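Local coordinates for protein serine racemase (Enterococcus faecalis, PDB 4ECL) that belongs to the alanine racemase family, pairing a TIM-barrel domain with a C-terminal domain rich in beta strands, at residues A[14-19]-A[50-55]; A[21-26]-A[218-223]; A[135-140]-A[183-188]; A[142-147]-A[190-195]; A[348-353]-A[358-363]. All coordinates share one frame; numbering follows the deposited sequence.

Interaction 1. Residues A[14-19]-A[50-55]; sequences NNLEHN and TTYLEQ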
# COMPACT_ATOMS: atom_id res chain seq x y z
N ASN A 14 13.71 -16.80 13.21
CA ASN A 14 14.33 -17.00 14.50
C ASN A 14 13.96 -15.88 15.45
O ASN A 14 13.67 -16.12 16.61
CB ASN A 14 15.85 -17.10 14.37
CG ASN A 14 16.32 -18.51 14.18
OD1 ASN A 14 16.60 -19.22 15.15
ND2 ASN A 14 16.38 -18.95 12.93
N ASN A 15 13.97 -14.65 14.94
CA ASN A 15 13.62 -13.51 15.76
C ASN A 15 12.14 -13.55 16.17
O ASN A 15 11.79 -13.17 17.29
CB ASN A 15 13.91 -12.22 15.01
CG ASN A 15 15.30 -11.70 15.28
OD1 ASN A 15 16.10 -12.34 15.98
ND2 ASN A 15 15.61 -10.52 14.73
N LEU A 16 11.29 -14.02 15.26
CA LEU A 16 9.86 -14.15 15.52
C LEU A 16 9.59 -15.15 16.64
O LEU A 16 8.76 -14.90 17.52
CB LEU A 16 9.12 -14.58 14.26
CG LEU A 16 7.60 -14.84 14.36
CD1 LEU A 16 6.83 -13.57 14.67
CD2 LEU A 16 7.09 -15.45 13.06
N GLU A 17 10.29 -16.28 16.58
CA GLU A 17 10.19 -17.33 17.59
C GLU A 17 10.69 -16.82 18.94
O GLU A 17 10.13 -17.15 19.98
CB GLU A 17 11.03 -18.53 17.15
CG GLU A 17 10.90 -19.77 18.02
CD GLU A 17 11.79 -20.89 17.52
OE1 GLU A 17 12.69 -20.60 16.70
OE2 GLU A 17 11.59 -22.06 17.92
N HIS A 18 11.75 -16.02 18.92
CA HIS A 18 12.25 -15.42 20.15
C HIS A 18 11.17 -14.53 20.75
O HIS A 18 10.94 -14.55 21.96
CB HIS A 18 13.52 -14.59 19.90
CG HIS A 18 13.89 -13.70 21.05
ND1 HIS A 18 14.73 -14.11 22.06
CD2 HIS A 18 13.51 -12.44 21.35
CE1 HIS A 18 14.86 -13.13 22.94
NE2 HIS A 18 14.14 -12.10 22.53
N ASN A 19 10.51 -13.76 19.90
CA ASN A 19 9.44 -12.88 20.38
C ASN A 19 8.29 -13.64 21.02
O ASN A 19 7.81 -13.27 22.09
CB ASN A 19 8.93 -11.96 19.27
CG ASN A 19 10.01 -11.00 18.79
OD1 ASN A 19 10.99 -10.77 19.50
ND2 ASN A 19 9.83 -10.44 17.59
N THR A 50 2.07 -16.95 9.68
CA THR A 50 1.08 -17.75 10.39
C THR A 50 1.38 -19.25 10.38
O THR A 50 1.22 -19.92 11.41
CB THR A 50 -0.36 -17.49 9.87
OG1 THR A 50 -0.59 -16.08 9.75
CG2 THR A 50 -1.38 -18.05 10.83
N THR A 51 1.84 -19.79 9.26
CA THR A 51 2.22 -21.20 9.24
C THR A 51 3.36 -21.48 10.23
O THR A 51 3.35 -22.49 10.95
CB THR A 51 2.61 -21.68 7.83
OG1 THR A 51 3.67 -20.87 7.34
CG2 THR A 51 1.42 -21.58 6.88
N TYR A 52 4.32 -20.56 10.29
CA TYR A 52 5.43 -20.72 11.23
C TYR A 52 4.96 -20.58 12.69
O TYR A 52 5.39 -21.34 13.56
CB TYR A 52 6.57 -19.73 10.92
CG TYR A 52 7.82 -19.98 11.74
CD1 TYR A 52 8.69 -21.02 11.41
CD2 TYR A 52 8.13 -19.21 12.86
CE1 TYR A 52 9.83 -21.26 12.15
CE2 TYR A 52 9.27 -19.45 13.61
CZ TYR A 52 10.11 -20.48 13.25
OH TYR A 52 11.25 -20.74 13.97
N LEU A 53 4.09 -19.61 12.94
CA LEU A 53 3.54 -19.43 14.28
C LEU A 53 2.84 -20.68 14.78
O LEU A 53 3.04 -21.10 15.92
CB LEU A 53 2.58 -18.25 14.32
CG LEU A 53 3.25 -16.88 14.18
CD1 LEU A 53 2.22 -15.75 14.24
CD2 LEU A 53 4.34 -16.72 15.24
N GLU A 54 2.01 -21.27 13.92
CA GLU A 54 1.35 -22.52 14.27
C GLU A 54 2.37 -23.64 14.46
O GLU A 54 2.21 -24.51 15.32
CB GLU A 54 0.31 -22.91 13.22
CG GLU A 54 -0.51 -24.13 13.61
CD GLU A 54 -1.80 -24.26 12.80
OE1 GLU A 54 -2.86 -23.84 13.30
OE2 GLU A 54 -1.74 -24.80 11.68
N GLN A 55 3.44 -23.61 13.66
CA GLN A 55 4.46 -24.64 13.79
C GLN A 55 5.10 -24.58 15.17
O GLN A 55 5.33 -25.61 15.80
CB GLN A 55 5.53 -24.48 12.70
CG GLN A 55 6.62 -25.55 12.74
CD GLN A 55 7.74 -25.26 11.77
OE1 GLN A 55 7.50 -24.98 10.59
NE2 GLN A 55 8.98 -25.32 12.25

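Interaction 2. Residues A[21-26]-A[218-223]; sequences NTLQKA and IRVGVA. With SO4 (sulfate ion), chain G.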
# COMPACT_ATOMS: atom_id res chain seq x y z
N ASN A 21 8.30 -16.57 22.45
CA ASN A 21 8.75 -17.03 23.76
C ASN A 21 8.84 -15.92 24.79
O ASN A 21 8.44 -16.10 25.94
CB ASN A 21 10.10 -17.76 23.66
CG ASN A 21 9.98 -19.13 23.00
OD1 ASN A 21 9.04 -19.88 23.26
ND2 ASN A 21 10.93 -19.45 22.14
N THR A 22 9.39 -14.77 24.39
CA THR A 22 9.56 -13.65 25.31
C THR A 22 8.21 -13.16 25.80
O THR A 22 8.03 -12.83 26.98
CB THR A 22 10.31 -12.48 24.66
OG1 THR A 22 11.64 -12.90 24.31
CG2 THR A 22 10.39 -11.30 25.61
N LEU A 23 7.26 -13.12 24.89
CA LEU A 23 5.93 -12.64 25.20
C LEU A 23 5.18 -13.62 26.10
O LEU A 23 4.57 -13.21 27.09
CB LEU A 23 5.15 -12.37 23.90
CG LEU A 23 5.64 -11.16 23.10
CD1 LEU A 23 5.02 -11.11 21.72
CD2 LEU A 23 5.40 -9.84 23.85
N GLN A 24 5.24 -14.91 25.78
CA GLN A 24 4.55 -15.91 26.59
C GLN A 24 5.08 -15.90 28.02
O GLN A 24 4.34 -16.13 28.97
CB GLN A 24 4.71 -17.31 25.99
CG GLN A 24 3.90 -17.52 24.73
CD GLN A 24 4.28 -18.80 23.98
OE1 GLN A 24 5.40 -19.31 24.10
NE2 GLN A 24 3.33 -19.32 23.19
N LYS A 25 6.37 -15.61 28.17
CA LYS A 25 7.02 -15.57 29.48
C LYS A 25 6.44 -14.47 30.36
O LYS A 25 6.33 -14.63 31.57
CB LYS A 25 8.52 -15.33 29.33
CG LYS A 25 9.37 -16.58 29.26
CD LYS A 25 10.84 -16.22 29.27
CE LYS A 25 11.14 -15.20 30.36
NZ LYS A 25 12.57 -14.79 30.36
N ALA A 26 6.07 -13.35 29.76
CA ALA A 26 5.51 -12.25 30.51
C ALA A 26 4.02 -12.48 30.83
O ALA A 26 3.40 -11.68 31.53
CB ALA A 26 5.71 -10.94 29.76
N ILE A 218 -4.05 -12.55 25.23
CA ILE A 218 -3.52 -11.26 24.88
C ILE A 218 -3.32 -11.24 23.37
O ILE A 218 -2.67 -12.14 22.81
CB ILE A 218 -2.21 -10.96 25.63
CG1 ILE A 218 -2.50 -10.92 27.14
CG2 ILE A 218 -1.61 -9.65 25.16
CD1 ILE A 218 -1.29 -10.66 28.00
N ARG A 219 -3.90 -10.24 22.72
CA ARG A 219 -3.84 -10.07 21.27
C ARG A 219 -2.58 -9.30 20.93
O ARG A 219 -2.54 -8.07 21.04
CB ARG A 219 -5.05 -9.27 20.76
CG ARG A 219 -6.43 -9.85 21.10
CD ARG A 219 -7.58 -8.92 20.69
NE ARG A 219 -7.45 -7.58 21.27
CZ ARG A 219 -8.04 -7.18 22.40
NH1 ARG A 219 -8.81 -8.00 23.08
NH2 ARG A 219 -7.86 -5.94 22.84
N VAL A 220 -1.54 -9.99 20.49
CA VAL A 220 -0.29 -9.30 20.24
C VAL A 220 -0.07 -8.96 18.76
O VAL A 220 -0.13 -9.83 17.89
CB VAL A 220 0.92 -10.05 20.86
CG1 VAL A 220 0.76 -10.12 22.37
CG2 VAL A 220 1.01 -11.44 20.31
N GLY A 221 0.14 -7.68 18.50
CA GLY A 221 0.40 -7.20 17.15
C GLY A 221 1.85 -6.77 17.01
O GLY A 221 2.72 -7.61 16.81
N VAL A 222 2.10 -5.47 17.13
CA VAL A 222 3.45 -4.94 16.89
C VAL A 222 4.54 -5.62 17.72
O VAL A 222 5.64 -5.83 17.22
CB VAL A 222 3.53 -3.41 17.09
CG1 VAL A 222 2.72 -2.69 16.03
CG2 VAL A 222 3.07 -3.00 18.51
N ALA A 223 4.25 -5.96 18.98
CA ALA A 223 5.25 -6.58 19.84
C ALA A 223 5.71 -7.91 19.25
O ALA A 223 6.89 -8.26 19.31
CB ALA A 223 4.72 -6.78 21.27
S SO4 G . -1.15 -3.98 18.56
O1 SO4 G . -2.56 -4.20 18.24
O2 SO4 G . -0.67 -5.09 19.39
O3 SO4 G . -0.41 -3.93 17.31
O4 SO4 G . -1.00 -2.71 19.26

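Interaction 3. Residues A[135-140]-A[183-188]; sequences FSTEDK and YKVLDW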
# COMPACT_ATOMS: atom_id res chain seq x y z
N PHE A 135 -20.89 -3.63 21.85
CA PHE A 135 -22.08 -3.37 22.66
C PHE A 135 -21.75 -2.28 23.68
O PHE A 135 -20.67 -2.30 24.26
CB PHE A 135 -22.46 -4.62 23.45
CG PHE A 135 -23.08 -5.72 22.63
CD1 PHE A 135 -22.40 -6.31 21.59
CD2 PHE A 135 -24.35 -6.19 22.95
CE1 PHE A 135 -22.97 -7.34 20.85
CE2 PHE A 135 -24.94 -7.23 22.22
CZ PHE A 135 -24.24 -7.80 21.17
N SER A 136 -22.67 -1.36 23.93
CA SER A 136 -22.44 -0.31 24.92
C SER A 136 -22.52 -0.87 26.33
O SER A 136 -23.18 -1.88 26.56
CB SER A 136 -23.44 0.83 24.75
OG SER A 136 -23.23 1.48 23.50
N THR A 137 -21.84 -0.23 27.28
CA THR A 137 -21.84 -0.72 28.65
C THR A 137 -23.18 -0.45 29.32
O THR A 137 -23.51 -1.08 30.32
CB THR A 137 -20.72 -0.08 29.50
OG1 THR A 137 -20.78 1.34 29.37
CG2 THR A 137 -19.37 -0.58 29.05
N GLU A 138 -23.95 0.49 28.77
CA GLU A 138 -25.28 0.78 29.29
C GLU A 138 -26.17 -0.42 29.05
O GLU A 138 -26.75 -0.97 29.98
CB GLU A 138 -25.90 1.98 28.58
CG GLU A 138 -24.91 2.97 28.01
CD GLU A 138 -24.54 4.06 29.00
OE1 GLU A 138 -24.38 3.74 30.19
OE2 GLU A 138 -24.43 5.24 28.57
N ASP A 139 -26.23 -0.83 27.79
CA ASP A 139 -27.21 -1.81 27.33
C ASP A 139 -26.94 -3.22 27.84
O ASP A 139 -26.81 -4.16 27.06
CB ASP A 139 -27.27 -1.80 25.79
CG ASP A 139 -27.38 -0.39 25.21
OD1 ASP A 139 -27.83 0.53 25.94
OD2 ASP A 139 -27.02 -0.19 24.03
N LYS A 140 -26.89 -3.35 29.17
CA LYS A 140 -26.57 -4.61 29.84
C LYS A 140 -27.46 -5.74 29.37
O LYS A 140 -27.03 -6.89 29.25
CB LYS A 140 -26.73 -4.46 31.36
CG LYS A 140 -25.89 -3.37 31.97
CD LYS A 140 -24.70 -3.94 32.71
CE LYS A 140 -23.71 -2.84 33.06
NZ LYS A 140 -24.43 -1.55 33.34
N TYR A 183 -15.21 -4.75 33.73
CA TYR A 183 -15.48 -5.73 34.77
C TYR A 183 -16.81 -5.48 35.47
O TYR A 183 -17.44 -6.41 35.99
CB TYR A 183 -14.32 -5.81 35.77
CG TYR A 183 -13.12 -6.51 35.17
CD1 TYR A 183 -13.14 -7.88 34.93
CD2 TYR A 183 -11.97 -5.81 34.82
CE1 TYR A 183 -12.05 -8.53 34.37
CE2 TYR A 183 -10.88 -6.45 34.26
CZ TYR A 183 -10.92 -7.81 34.04
OH TYR A 183 -9.84 -8.47 33.49
N LYS A 184 -17.26 -4.23 35.46
CA LYS A 184 -18.61 -3.93 35.91
C LYS A 184 -19.61 -4.73 35.09
O LYS A 184 -20.53 -5.35 35.65
CB LYS A 184 -18.90 -2.43 35.84
CG LYS A 184 -18.29 -1.62 36.97
CD LYS A 184 -18.69 -0.15 36.89
CE LYS A 184 -18.29 0.62 38.15
NZ LYS A 184 -16.83 0.48 38.48
N VAL A 185 -19.42 -4.74 33.77
CA VAL A 185 -20.26 -5.56 32.89
C VAL A 185 -20.19 -7.04 33.28
O VAL A 185 -21.23 -7.70 33.41
CB VAL A 185 -19.83 -5.47 31.42
CG1 VAL A 185 -20.56 -6.54 30.60
CG2 VAL A 185 -20.10 -4.08 30.85
N LEU A 186 -18.98 -7.54 33.46
CA LEU A 186 -18.77 -8.93 33.85
C LEU A 186 -19.47 -9.28 35.18
O LEU A 186 -20.11 -10.33 35.30
CB LEU A 186 -17.28 -9.26 33.96
CG LEU A 186 -16.45 -9.10 32.69
CD1 LEU A 186 -15.17 -9.92 32.81
CD2 LEU A 186 -17.23 -9.51 31.46
N ASP A 187 -19.34 -8.39 36.17
CA ASP A 187 -19.97 -8.61 37.46
C ASP A 187 -21.48 -8.68 37.28
O ASP A 187 -22.15 -9.57 37.81
CB ASP A 187 -19.64 -7.47 38.43
CG ASP A 187 -18.19 -7.46 38.84
OD1 ASP A 187 -17.53 -8.52 38.75
OD2 ASP A 187 -17.71 -6.38 39.25
N TRP A 188 -22.01 -7.72 36.53
CA TRP A 188 -23.44 -7.66 36.26
C TRP A 188 -23.91 -8.93 35.55
O TRP A 188 -24.92 -9.51 35.92
CB TRP A 188 -23.78 -6.43 35.43
CG TRP A 188 -25.27 -6.21 35.27
CD1 TRP A 188 -26.07 -5.42 36.04
CD2 TRP A 188 -26.11 -6.79 34.27
NE1 TRP A 188 -27.36 -5.48 35.59
CE2 TRP A 188 -27.41 -6.31 34.50
CE3 TRP A 188 -25.89 -7.67 33.20
CZ2 TRP A 188 -28.50 -6.68 33.70
CZ3 TRP A 188 -26.96 -8.03 32.42
CH2 TRP A 188 -28.25 -7.54 32.67

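Interaction 4. Residues A[142-147]-A[190-195]; sequences KILAAF and KSSGLN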
# COMPACT_ATOMS: atom_id res chain seq x y z
N LYS A 142 -29.06 -6.17 26.44
CA LYS A 142 -28.73 -6.63 25.09
C LYS A 142 -27.53 -7.59 25.10
O LYS A 142 -27.52 -8.59 24.39
CB LYS A 142 -28.49 -5.44 24.16
CG LYS A 142 -29.70 -4.50 24.09
CD LYS A 142 -29.44 -3.32 23.17
CE LYS A 142 -30.61 -2.33 23.15
NZ LYS A 142 -30.28 -1.13 22.33
N ILE A 143 -26.55 -7.29 25.94
CA ILE A 143 -25.38 -8.16 26.08
C ILE A 143 -25.78 -9.55 26.58
O ILE A 143 -25.38 -10.57 26.01
CB ILE A 143 -24.33 -7.54 27.04
CG1 ILE A 143 -23.77 -6.25 26.43
CG2 ILE A 143 -23.19 -8.54 27.31
CD1 ILE A 143 -23.06 -5.35 27.44
N LEU A 144 -26.58 -9.58 27.64
CA LEU A 144 -27.02 -10.84 28.22
C LEU A 144 -27.88 -11.61 27.22
O LEU A 144 -27.78 -12.84 27.11
CB LEU A 144 -27.77 -10.59 29.53
CG LEU A 144 -28.36 -11.82 30.21
CD1 LEU A 144 -27.27 -12.83 30.52
CD2 LEU A 144 -29.12 -11.42 31.47
N ALA A 145 -28.71 -10.89 26.47
CA ALA A 145 -29.54 -11.50 25.45
C ALA A 145 -28.70 -12.18 24.36
O ALA A 145 -29.09 -13.22 23.82
CB ALA A 145 -30.47 -10.46 24.84
N ALA A 146 -27.54 -11.60 24.06
CA ALA A 146 -26.67 -12.15 23.04
C ALA A 146 -26.14 -13.51 23.49
O ALA A 146 -25.70 -14.32 22.66
CB ALA A 146 -25.52 -11.21 22.75
N PHE A 147 -26.18 -13.76 24.79
CA PHE A 147 -25.76 -15.05 25.34
C PHE A 147 -26.86 -16.11 25.27
O PHE A 147 -26.67 -17.24 25.71
CB PHE A 147 -25.30 -14.89 26.79
CG PHE A 147 -23.88 -14.44 26.92
CD1 PHE A 147 -22.85 -15.37 26.91
CD2 PHE A 147 -23.57 -13.10 27.07
CE1 PHE A 147 -21.54 -14.97 27.04
CE2 PHE A 147 -22.26 -12.69 27.19
CZ PHE A 147 -21.23 -13.63 27.18
N LYS A 190 -22.48 -11.89 35.70
CA LYS A 190 -22.38 -12.95 36.69
C LYS A 190 -23.63 -12.99 37.58
O LYS A 190 -24.21 -14.06 37.81
CB LYS A 190 -21.15 -12.74 37.57
CG LYS A 190 -19.84 -13.13 36.91
CD LYS A 190 -18.67 -12.99 37.88
CE LYS A 190 -18.98 -13.71 39.19
NZ LYS A 190 -19.35 -15.13 38.97
N SER A 191 -24.02 -11.82 38.06
CA SER A 191 -25.18 -11.68 38.91
C SER A 191 -26.45 -12.20 38.23
O SER A 191 -27.38 -12.64 38.90
CB SER A 191 -25.35 -10.22 39.31
OG SER A 191 -24.18 -9.77 39.97
N SER A 192 -26.46 -12.15 36.90
CA SER A 192 -27.58 -12.65 36.11
C SER A 192 -27.52 -14.15 35.87
O SER A 192 -28.19 -14.66 34.97
CB SER A 192 -27.60 -11.95 34.75
OG SER A 192 -27.54 -10.54 34.89
N GLY A 193 -26.68 -14.84 36.64
CA GLY A 193 -26.55 -16.28 36.50
C GLY A 193 -25.70 -16.74 35.33
O GLY A 193 -25.74 -17.91 34.94
N LEU A 194 -24.92 -15.82 34.76
CA LEU A 194 -24.09 -16.16 33.61
C LEU A 194 -22.68 -16.54 34.04
O LEU A 194 -22.05 -15.81 34.82
CB LEU A 194 -24.04 -15.00 32.63
CG LEU A 194 -23.38 -15.34 31.30
CD1 LEU A 194 -24.24 -16.33 30.53
CD2 LEU A 194 -23.11 -14.09 30.49
N ASN A 195 -22.19 -17.69 33.56
CA ASN A 195 -20.78 -18.06 33.70
C ASN A 195 -19.95 -17.43 32.57
O ASN A 195 -20.14 -17.74 31.40
CB ASN A 195 -20.60 -19.58 33.67
CG ASN A 195 -21.31 -20.28 34.82
OD1 ASN A 195 -21.45 -19.72 35.91
ND2 ASN A 195 -21.76 -21.51 34.57

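Interaction 5. Residues A[348-353]-A[358-363]; sequences MVAESA and NELLSR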
# COMPACT_ATOMS: atom_id res chain seq x y z
N MSE A 348 12.38 3.94 13.24
CA MSE A 348 13.12 5.11 12.76
C MSE A 348 12.57 5.58 11.40
O MSE A 348 12.43 6.78 11.14
CB MSE A 348 14.62 4.78 12.63
CG MSE A 348 15.36 4.62 13.96
SE MSE A 348 17.08 3.65 13.79
CE MSE A 348 18.12 5.01 12.85
N VAL A 349 12.28 4.62 10.53
CA VAL A 349 11.80 4.94 9.20
C VAL A 349 10.40 5.53 9.30
O VAL A 349 10.08 6.48 8.60
CB VAL A 349 11.84 3.70 8.26
CG1 VAL A 349 11.15 3.99 6.93
CG2 VAL A 349 13.28 3.27 8.01
N ALA A 350 9.60 4.99 10.22
CA ALA A 350 8.24 5.45 10.39
C ALA A 350 8.25 6.87 10.95
O ALA A 350 7.46 7.71 10.54
CB ALA A 350 7.46 4.50 11.29
N GLU A 351 9.17 7.14 11.86
CA GLU A 351 9.29 8.50 12.38
C GLU A 351 9.68 9.47 11.25
O GLU A 351 9.13 10.57 11.15
CB GLU A 351 10.29 8.56 13.53
CG GLU A 351 10.43 9.93 14.16
CD GLU A 351 11.29 9.91 15.43
OE1 GLU A 351 10.98 9.11 16.34
OE2 GLU A 351 12.27 10.69 15.50
N SER A 352 10.60 9.05 10.38
CA SER A 352 11.05 9.87 9.26
C SER A 352 9.92 10.13 8.29
O SER A 352 9.90 11.16 7.63
CB SER A 352 12.20 9.20 8.50
OG SER A 352 13.37 9.11 9.28
N ALA A 353 9.01 9.16 8.18
CA ALA A 353 7.89 9.26 7.25
C ALA A 353 6.70 9.97 7.90
O ALA A 353 5.62 10.04 7.31
CB ALA A 353 7.47 7.88 6.77
N ASN A 358 2.90 0.73 12.58
CA ASN A 358 1.76 -0.08 12.18
C ASN A 358 1.42 0.23 10.72
O ASN A 358 1.13 -0.67 9.94
CB ASN A 358 0.53 0.21 13.08
CG ASN A 358 0.80 -0.04 14.56
OD1 ASN A 358 0.02 -0.74 15.24
ND2 ASN A 358 1.88 0.54 15.08
N GLU A 359 1.45 1.50 10.37
CA GLU A 359 1.07 1.92 9.03
C GLU A 359 2.18 1.63 8.01
O GLU A 359 1.91 1.15 6.90
CB GLU A 359 0.70 3.41 8.99
CG GLU A 359 0.39 3.91 7.58
CD GLU A 359 0.23 5.42 7.48
OE1 GLU A 359 0.66 6.15 8.40
OE2 GLU A 359 -0.32 5.88 6.46
N LEU A 360 3.43 1.91 8.38
CA LEU A 360 4.56 1.66 7.49
C LEU A 360 4.59 0.19 7.09
O LEU A 360 4.70 -0.14 5.91
CB LEU A 360 5.88 2.03 8.17
CG LEU A 360 7.15 1.79 7.34
CD1 LEU A 360 7.20 2.74 6.15
CD2 LEU A 360 8.41 1.90 8.21
N LEU A 361 4.44 -0.68 8.07
CA LEU A 361 4.58 -2.11 7.87
C LEU A 361 3.39 -2.75 7.20
O LEU A 361 3.54 -3.54 6.27
CB LEU A 361 4.88 -2.82 9.19
CG LEU A 361 6.23 -2.53 9.84
CD1 LEU A 361 6.57 -3.60 10.86
CD2 LEU A 361 7.35 -2.39 8.81
N SER A 362 2.19 -2.43 7.69
CA SER A 362 0.97 -3.00 7.12
C SER A 362 0.78 -2.56 5.68
O SER A 362 0.08 -3.22 4.91
CB SER A 362 -0.27 -2.67 7.96
OG SER A 362 -0.63 -1.31 7.85
N ARG A 363 1.39 -1.43 5.30
CA ARG A 363 1.26 -0.95 3.92
C ARG A 363 2.44 -1.29 3.01
O ARG A 363 2.67 -0.63 2.00
CB ARG A 363 0.99 0.57 3.88
CG ARG A 363 -0.30 0.99 4.60
CD ARG A 363 -0.53 2.50 4.50
NE ARG A 363 -0.64 2.93 3.11
CZ ARG A 363 -0.61 4.21 2.72
NH1 ARG A 363 -0.47 5.18 3.62
NH2 ARG A 363 -0.72 4.51 1.43

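Interaction 1. Residues A[14-19]-A[50-55]
L16 and E17 of helix 13-25 pack on Y52 and L53 of helix 46-55. Both helices belong to the alpha/beta barrel, and each leads to a barrel strand, 32-36 and 60-63 respectively. The contact is apolar except at one outer corner. L16 CD2 lies 3.7 Å from L53 CD2, and the two leucine side chains meet at about a right angle. The same L16 CD2 is 3.9 Å from Y52 CD2, where it approaches the ring obliquely. L16 has CG anti to the backbone N (chi1 177°), which carries its methyl groups across to the other helix. E17 CB adds an apolar touch at the edge of the Y52 ring, near its plane. Beyond CG the E17 chain is extended, and its carboxylate stands nearly perpendicular to the ring.

The short helix segments are 10.7 Å apart at closest approach and cross at -50°. That spacing lets side chains, not backbones, fill the interface. One layer further out, L53 also touches F61 of strand 60-63 and V20 of helix 13-25, while Y52 touches L13. N19 ties helix 13-25 to the loop at R242, and N15 bonds to the carbonyl of P243. The polar link between the helices is a weak hydrogen bond from Y52 OH to E17 OE1, 3.1 Å long.

Interaction 2. Residues A[21-26]-A[218-223]
The end of barrel strand 217-220 and the loop after it take L23 of helix 13-25 on one side and a sulfate ion on the other. L23 CD2 is 4.1 Å from A223 CB. L23 CD1 lies 4.3 Å from V220 CG2 and also reaches the carbonyl group of A223. A chi1 of -71° turns CG of the leucine away from its carbonyl carbon. CD1 thus touches both the strand end and the loop, and CD2 meets the loop alone. L33 of strand 32-36 and L207 of helix 204-209 also touch L23, so the leucine is buried.

The sulfate is held by backbone N-H groups. G221 N bonds to O2 at 2.9 Å, with a bent N-H...O angle of 131°; it also bonds to S204 OG. V222 N bonds to O3 at 3.0 Å and is straighter, at 158°. V222 CG1 and CG2 also pack against O3. S204 OG and Y42 OH also hydrogen-bond to the ion, which probably comes from the crystallisation liquor. Its place is consistent with the site that takes the cofactor phosphate in the alanine racemase family. Thus apolar side chains secure the loop to the helix, while the N-H groups of G221 and V222 bond to the anion.

Interaction 3. Residues A[135-140]-A[183-188]
K140 lays its aliphatic chain over one face of the W188 indole. CB sits above the six-membered ring, 3.5 Å from its centroid and 3° off the ring normal, a CH-pi contact. CG follows over the fused bond, 4.1 Å from W188 CD2. The chain then bends at chi2 (-104°), which keeps CD against the five-membered ring, 3.5 Å from W188 CG. CE turns toward V185 and lies 4.4 Å from V185 CG2. At the tip, NZ makes a weak hydrogen bond to T137 O, 3.2 Å long. NZ is also some way above the W188 five-membered ring, a long cation-pi approach that is at most a weak attraction. Beside this chain, T137 CG2 meets V185 CG2 at 4.0 Å.

K140 thus links the turn after strand 135-136 to helix 169-191 while its amine folds back on its own segment. D139 is at the N-cap position of helix 140-146. S136 and E138 pack on R255 and K258 of the second subunit. F135 pairs by backbone bonds with K125 and D127 of strand 120-127. The other segment lies on the long helix 169-191, where W188 also touches D141 and L144 of helix 140-146.

Interaction 4. Residues A[142-147]-A[190-195]
F147 and L194 make the aromatic part of this contact. L194 CD2 stands over the centre of one face of the F147 ring, 3.5 Å from the centroid and 7° off the normal. This is a CH-pi contact. The two side chains run crosswise to each other. L194 CG is anti to the backbone N (chi1 -171°), which sends the methyl to the ring.

The other contacts are apolar. L144 CD2 packs on S192 CB at 3.7 Å, and L144 CD1 is 4.3 Å from L194 CD2. L194 therefore touches both residues of the opposite segment that carry the contact.

Hydrogen bonds set the shape of the 190-195 segment. Helix 169-191 ends in a Schellman motif: G193, with positive phi, is the C-prime residue, and its N bonds to K190 O at 2.8 Å. L194 N bonds back to L189 O. A side-chain bond joins them, from S192 OG to W188 O, one turn earlier.

In the barrel domain this is a surface contact that joins the C-terminal ends of helices 140-146 and 169-191. On the inner side, I143 packs on I124 and I126 of strand 120-127. F147 also touches P197, just ahead of strand 198-200.

Interaction 5. Residues A[348-353]-A[358-363]
V349 and A350 of helix 346-352 take one methyl of L360, on the next helix, 357-362. The two helices follow each other through a short linker. L360 CD2 is 3.7 Å from V349 CG1 and 4.1 Å from A350 CB. It also lies 3.9 Å from A350 N, so it rests against the backbone of the first helix too. The L360 side chain lies across that of V349. L360 has CG anti to the backbone N (chi1 179°), which carries CD2 over to the first helix. V349, A350 and L360 are all buried, and P289 also touches L360.

The solvent side belongs to the first helix. M348, a selenomethionine, points away from the contact; M348 and E351 are both exposed. The polar groups of 358-363 face the second subunit instead, whose Y284 packs on N358, E359 and S362. R363 NH1 makes a salt bridge to E359 OE2 at 2.9 Å. It lies on the anti side of the carboxylate, tilted 23° out of that plane. N358 O accepts S362 N and S362 OG from opposite faces of its plane, with OG at 2.8 Å.

R363 also lies close to R363 of the second subunit. The paired E359 carboxylate probably offsets some of that like charge, while the helix-to-helix contact itself rests on apolar packing.

Overall arrangement
Interactions 1 and 2 share helix 13-25, and their centres are 12 Å apart. They touch where N19 ND2 packs 4.0 Å from A223 O. Interaction 2 holds the sulfate and also meets interaction 5: V222 CG1 lies 3.4 Å from N358 OD1. N358 packs on Y42 too, a residue bonded to the sulfate. The C-terminal domain thus comes up to the anion site. Interactions 3 and 4 form a second group, with centres 9 Å apart, and both use helix 169-191. F135 CD2 and I143 CG1 join them at 3.5 Å. This group lies further along the same barrel sheet: the centres of interactions 2 and 3 are about 27 Å apart, their nearest atoms about 10 Å. Interactions 3 and 5 both touch the second subunit.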